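Long-range contact in tryptophan--tRNA ligase (Pyrococcus horikoshii, PDB 3JXE), which catalyses the ATP-dependent attachment of L-tryptophan to its cognate tRNA, releasing AMP and diphosphate: residues Thr202-Asp216 with Leu231-Phe243. Numbering follows the deposited sequence.
Sequences TFFERKRCLIPAAID and LGYYKTAALHSKF. With TYM (tryptophanyl-5'AMP), chain E.
The ring of Tyr233 is sandwiched between Phe203 and Arg206. Over one face lies Phe203, whose CB sits 3.8 Å from the centroid of the Tyr233 ring in a CH-pi contact, while the two rings themselves meet obliquely with planes at 46°. Against the opposite face the guanidinium of Arg206 lies flat, its plane only 5° from that of the ring, in an off-centre cation-pi stack. A bend at chi2 (-73°) folds the arginine back over the tyrosine and brings NH2 to Gly232 O, 2.8 Å away near the guanidinium plane, although this hydrogen bond is weak. At the far end of its ring, Phe203 CZ touches Leu231 CD1. Next along the chain, Tyr234 is met at its ring edge by Arg206 O and obliquely by the guanidinium of Arg208, which is salt-bridged to Asp67.

From here the segments continue as adjacent parallel strands, 209-214 and 237-241, joined by helix 218-227 in a beta-alpha-beta unit of the class I synthetase Rossmann fold. Six backbone hydrogen bonds link them, from Ala237 N to Cys209 O at one end to Ile215 N to Ser241 O at the other. On the face carrying Leu210 and Leu239, Leu210 CD2 packs 3.8 Å from Leu239 CG, and Leu100 of helix 88-104 covers both residues; on the other, Ile211 CD1 meets Thr236 OG1.

At the C-terminal ends of the strands lies tryptophanyl-5'AMP. Its ribose O2' accepts a hydrogen bond from Ala214 N (2.9 Å) and donates one to Asp216 OD2 (2.9 Å). The ring edge of Phe243 abuts Asp216, with Asp216 CB 3.5 Å from Phe243 CZ, and Ile215 CG2 approaches the same ring obliquely.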
# COMPACT_ATOMS: atom_id res chain seq x y z
N THR B 202 -12.01 7.63 -4.59
CA THR B 202 -13.07 7.82 -5.58
C THR B 202 -13.96 6.58 -5.70
O THR B 202 -15.03 6.62 -6.30
CB THR B 202 -12.53 8.21 -6.98
OG1 THR B 202 -11.63 7.20 -7.45
CG2 THR B 202 -11.82 9.55 -6.94
N PHE B 203 -13.49 5.47 -5.13
CA PHE B 203 -14.23 4.21 -5.15
C PHE B 203 -14.86 3.91 -3.79
O PHE B 203 -15.12 2.75 -3.46
CB PHE B 203 -13.33 3.05 -5.58
CG PHE B 203 -12.44 3.36 -6.76
CD1 PHE B 203 -12.98 3.83 -7.96
CD2 PHE B 203 -11.06 3.17 -6.67
CE1 PHE B 203 -12.15 4.12 -9.05
CE2 PHE B 203 -10.23 3.45 -7.76
CZ PHE B 203 -10.78 3.92 -8.95
N PHE B 204 -15.11 4.95 -3.00
CA PHE B 204 -15.77 4.79 -1.70
C PHE B 204 -17.24 4.42 -1.86
O PHE B 204 -17.80 3.69 -1.05
CB PHE B 204 -15.64 6.06 -0.84
CG PHE B 204 -14.58 5.97 0.23
CD1 PHE B 204 -13.55 6.90 0.28
CD2 PHE B 204 -14.62 4.96 1.19
CE1 PHE B 204 -12.57 6.83 1.27
CE2 PHE B 204 -13.64 4.88 2.18
CZ PHE B 204 -12.62 5.82 2.22
N GLU B 205 -17.86 4.94 -2.92
CA GLU B 205 -19.25 4.65 -3.24
C GLU B 205 -19.44 4.37 -4.73
O GLU B 205 -18.58 4.73 -5.55
CB GLU B 205 -20.15 5.81 -2.80
CG GLU B 205 -20.36 5.93 -1.30
CD GLU B 205 -21.10 7.20 -0.89
OE1 GLU B 205 -22.03 7.60 -1.62
OE2 GLU B 205 -20.74 7.78 0.15
N ARG B 206 -20.55 3.73 -5.07
CA ARG B 206 -20.90 3.46 -6.47
C ARG B 206 -21.42 4.71 -7.17
O ARG B 206 -21.32 4.83 -8.39
CB ARG B 206 -21.91 2.32 -6.57
CG ARG B 206 -21.38 0.95 -6.15
CD ARG B 206 -20.43 0.37 -7.18
NE ARG B 206 -19.71 -0.79 -6.67
CZ ARG B 206 -18.80 -1.49 -7.35
NH1 ARG B 206 -18.21 -2.53 -6.78
NH2 ARG B 206 -18.49 -1.15 -8.60
N LYS B 207 -21.97 5.64 -6.39
CA LYS B 207 -22.35 6.97 -6.88
C LYS B 207 -21.11 7.69 -7.38
O LYS B 207 -19.99 7.37 -6.96
CB LYS B 207 -23.03 7.77 -5.76
CG LYS B 207 -24.27 7.09 -5.18
CD LYS B 207 -24.61 7.59 -3.78
CE LYS B 207 -25.38 8.91 -3.81
NZ LYS B 207 -25.92 9.26 -2.47
N ARG B 208 -21.28 8.66 -8.28
CA ARG B 208 -20.12 9.37 -8.83
C ARG B 208 -19.52 10.41 -7.88
O ARG B 208 -20.22 10.95 -7.01
CB ARG B 208 -20.42 9.98 -10.21
CG ARG B 208 -21.44 11.10 -10.24
CD ARG B 208 -21.36 11.82 -11.57
NE ARG B 208 -21.82 10.98 -12.68
CZ ARG B 208 -21.23 10.92 -13.87
NH1 ARG B 208 -21.72 10.13 -14.81
NH2 ARG B 208 -20.14 11.65 -14.13
N CYS B 209 -18.23 10.67 -8.04
CA CYS B 209 -17.46 11.49 -7.11
C CYS B 209 -17.20 12.91 -7.62
O CYS B 209 -16.99 13.10 -8.82
CB CYS B 209 -16.13 10.81 -6.81
SG CYS B 209 -15.13 11.63 -5.56
N LEU B 210 -17.22 13.88 -6.72
CA LEU B 210 -16.83 15.26 -7.03
C LEU B 210 -15.63 15.64 -6.17
O LEU B 210 -15.65 15.48 -4.95
CB LEU B 210 -17.98 16.24 -6.76
CG LEU B 210 -18.19 17.49 -7.63
CD1 LEU B 210 -19.09 18.48 -6.89
CD2 LEU B 210 -16.91 18.19 -8.06
N ILE B 211 -14.58 16.15 -6.82
CA ILE B 211 -13.36 16.55 -6.12
C ILE B 211 -13.08 18.05 -6.23
O ILE B 211 -12.57 18.51 -7.27
CB ILE B 211 -12.13 15.72 -6.57
CG1 ILE B 211 -12.40 14.23 -6.40
CG2 ILE B 211 -10.88 16.15 -5.80
CD1 ILE B 211 -11.44 13.33 -7.15
N PRO B 212 -13.42 18.83 -5.18
CA PRO B 212 -13.03 20.23 -5.11
C PRO B 212 -11.59 20.38 -4.61
O PRO B 212 -11.29 20.04 -3.46
CB PRO B 212 -14.02 20.82 -4.09
CG PRO B 212 -14.93 19.69 -3.67
CD PRO B 212 -14.22 18.42 -4.02
N ALA B 213 -10.72 20.88 -5.49
CA ALA B 213 -9.31 21.10 -5.17
C ALA B 213 -8.72 22.15 -6.11
O ALA B 213 -9.43 22.69 -6.96
CB ALA B 213 -8.53 19.79 -5.28
N ALA B 214 -7.44 22.45 -5.95
CA ALA B 214 -6.76 23.33 -6.90
C ALA B 214 -6.26 22.53 -8.10
O ALA B 214 -6.11 21.30 -8.02
CB ALA B 214 -5.61 24.09 -6.24
N ILE B 215 -6.00 23.23 -9.20
CA ILE B 215 -5.66 22.62 -10.48
C ILE B 215 -4.42 21.70 -10.42
O ILE B 215 -4.27 20.82 -11.27
CB ILE B 215 -5.52 23.73 -11.58
CG1 ILE B 215 -6.27 23.35 -12.88
CG2 ILE B 215 -4.06 24.19 -11.76
CD1 ILE B 215 -5.82 22.09 -13.60
N ASP B 216 -3.57 21.89 -9.42
CA ASP B 216 -2.32 21.12 -9.29
C ASP B 216 -2.54 19.63 -9.01
O ASP B 216 -1.66 18.81 -9.30
CB ASP B 216 -1.41 21.74 -8.23
CG ASP B 216 -1.99 21.65 -6.82
OD1 ASP B 216 -1.21 21.42 -5.88
OD2 ASP B 216 -3.22 21.80 -6.66
N LEU B 231 -13.07 -0.58 -13.96
CA LEU B 231 -13.06 -1.01 -12.57
C LEU B 231 -14.47 -1.03 -11.97
O LEU B 231 -14.66 -1.44 -10.83
CB LEU B 231 -12.14 -0.11 -11.73
CG LEU B 231 -10.65 -0.06 -12.09
CD1 LEU B 231 -9.97 1.10 -11.38
CD2 LEU B 231 -9.93 -1.37 -11.78
N GLY B 232 -15.44 -0.58 -12.76
CA GLY B 232 -16.85 -0.64 -12.38
C GLY B 232 -17.36 0.58 -11.63
O GLY B 232 -18.30 0.49 -10.84
N TYR B 233 -16.73 1.73 -11.88
CA TYR B 233 -17.11 2.99 -11.24
C TYR B 233 -17.26 4.10 -12.27
O TYR B 233 -16.82 3.96 -13.42
CB TYR B 233 -16.08 3.39 -10.18
CG TYR B 233 -16.07 2.51 -8.95
CD1 TYR B 233 -15.30 1.35 -8.91
CD2 TYR B 233 -16.84 2.84 -7.83
CE1 TYR B 233 -15.29 0.53 -7.78
CE2 TYR B 233 -16.84 2.03 -6.70
CZ TYR B 233 -16.06 0.88 -6.68
OH TYR B 233 -16.05 0.08 -5.57
N TYR B 234 -17.90 5.20 -11.87
CA TYR B 234 -17.98 6.39 -12.71
C TYR B 234 -16.63 7.09 -12.73
O TYR B 234 -15.87 7.02 -11.76
CB TYR B 234 -19.03 7.36 -12.17
CG TYR B 234 -20.46 6.93 -12.38
CD1 TYR B 234 -21.18 6.29 -11.36
CD2 TYR B 234 -21.12 7.17 -13.59
CE1 TYR B 234 -22.50 5.89 -11.55
CE2 TYR B 234 -22.44 6.79 -13.79
CZ TYR B 234 -23.13 6.15 -12.77
OH TYR B 234 -24.44 5.77 -12.96
N LYS B 235 -16.32 7.75 -13.84
CA LYS B 235 -15.12 8.58 -13.90
C LYS B 235 -15.35 9.87 -13.13
O LYS B 235 -16.30 10.61 -13.41
CB LYS B 235 -14.64 8.83 -15.34
CG LYS B 235 -15.73 9.06 -16.36
CD LYS B 235 -15.17 8.89 -17.77
CE LYS B 235 -16.25 9.10 -18.81
NZ LYS B 235 -15.77 8.74 -20.18
N THR B 236 -14.49 10.12 -12.15
CA THR B 236 -14.68 11.18 -11.16
C THR B 236 -14.84 12.58 -11.76
O THR B 236 -14.19 12.93 -12.75
CB THR B 236 -13.55 11.19 -10.09
OG1 THR B 236 -13.89 12.09 -9.03
CG2 THR B 236 -12.20 11.59 -10.69
N ALA B 237 -15.72 13.36 -11.15
CA ALA B 237 -15.89 14.77 -11.49
C ALA B 237 -14.94 15.60 -10.63
O ALA B 237 -14.49 15.15 -9.58
CB ALA B 237 -17.33 15.20 -11.27
N ALA B 238 -14.65 16.81 -11.09
CA ALA B 238 -13.73 17.69 -10.37
C ALA B 238 -14.08 19.17 -10.52
O ALA B 238 -14.63 19.58 -11.54
CB ALA B 238 -12.29 17.44 -10.81
N LEU B 239 -13.77 19.94 -9.49
CA LEU B 239 -13.81 21.39 -9.55
C LEU B 239 -12.42 21.92 -9.23
O LEU B 239 -11.88 21.67 -8.15
CB LEU B 239 -14.83 21.96 -8.57
CG LEU B 239 -16.32 21.87 -8.93
CD1 LEU B 239 -17.17 22.06 -7.69
CD2 LEU B 239 -16.69 22.88 -10.01
N HIS B 240 -11.83 22.63 -10.18
CA HIS B 240 -10.46 23.12 -10.05
C HIS B 240 -10.43 24.60 -9.70
O HIS B 240 -11.06 25.42 -10.38
CB HIS B 240 -9.66 22.88 -11.33
CG HIS B 240 -9.77 21.49 -11.86
ND1 HIS B 240 -10.53 21.16 -12.96
CD2 HIS B 240 -9.21 20.33 -11.43
CE1 HIS B 240 -10.43 19.86 -13.19
NE2 HIS B 240 -9.64 19.34 -12.28
N SER B 241 -9.71 24.94 -8.63
CA SER B 241 -9.51 26.33 -8.26
C SER B 241 -8.17 26.84 -8.78
O SER B 241 -7.28 26.04 -9.12
CB SER B 241 -9.58 26.51 -6.74
OG SER B 241 -8.37 26.14 -6.11
N LYS B 242 -8.02 28.16 -8.83
CA LYS B 242 -6.73 28.78 -9.09
C LYS B 242 -5.87 28.69 -7.84
O LYS B 242 -6.26 28.07 -6.84
CB LYS B 242 -6.91 30.24 -9.51
CG LYS B 242 -7.55 30.44 -10.88
CD LYS B 242 -7.76 31.92 -11.18
CE LYS B 242 -8.56 32.11 -12.46
NZ LYS B 242 -8.81 33.55 -12.74
N PHE B 243 -4.68 29.29 -7.89
CA PHE B 243 -3.81 29.33 -6.72
C PHE B 243 -3.90 30.68 -6.01
O PHE B 243 -4.11 31.71 -6.65
CB PHE B 243 -2.36 29.05 -7.11
CG PHE B 243 -2.14 27.71 -7.74
CD1 PHE B 243 -1.68 27.60 -9.04
CD2 PHE B 243 -2.41 26.54 -7.02
CE1 PHE B 243 -1.48 26.36 -9.63
CE2 PHE B 243 -2.21 25.29 -7.60
CZ PHE B 243 -1.74 25.20 -8.91
P TYM E . -1.77 19.73 -0.40
O1P TYM E . -1.72 19.28 1.01
O2P TYM E . -0.54 20.20 -1.06
O5' TYM E . -2.87 20.90 -0.54
C5' TYM E . -4.19 20.69 -0.02
C4' TYM E . -5.24 21.44 -0.86
O4' TYM E . -4.83 22.82 -1.02
C1' TYM E . -4.79 23.13 -2.44
N9 TYM E . -3.72 24.17 -2.57
C4 TYM E . -3.91 25.46 -2.87
N3 TYM E . -5.01 26.19 -3.15
C2 TYM E . -4.92 27.48 -3.42
N1 TYM E . -3.75 28.11 -3.42
C6 TYM E . -2.62 27.44 -3.15
N6 TYM E . -1.45 28.08 -3.16
C5 TYM E . -2.68 26.08 -2.86
N7 TYM E . -1.77 25.15 -2.56
C8 TYM E . -2.41 24.00 -2.38
C2' TYM E . -4.52 21.79 -3.12
O2' TYM E . -5.06 21.79 -4.44
C3' TYM E . -5.34 20.84 -2.26
O3' TYM E . -6.72 20.87 -2.66
NH3 TYM E . -1.53 15.12 -2.20
CA TYM E . -2.49 16.15 -1.77
CB TYM E . -3.40 15.58 -0.69
CG TYM E . -4.72 14.99 -1.29
CD2 TYM E . -5.73 15.65 -1.97
CE2 TYM E . -6.71 14.72 -2.32
CE3 TYM E . -5.89 16.99 -2.33
CD1 TYM E . -5.11 13.69 -1.24
NE1 TYM E . -6.35 13.52 -1.88
CZ2 TYM E . -7.84 15.12 -3.02
CZ3 TYM E . -7.03 17.39 -3.03
CH2 TYM E . -8.01 16.46 -3.38
C TYM E . -1.74 17.36 -1.20
O TYM E . -0.61 17.22 -0.71
OPP TYM E . -2.42 18.54 -1.30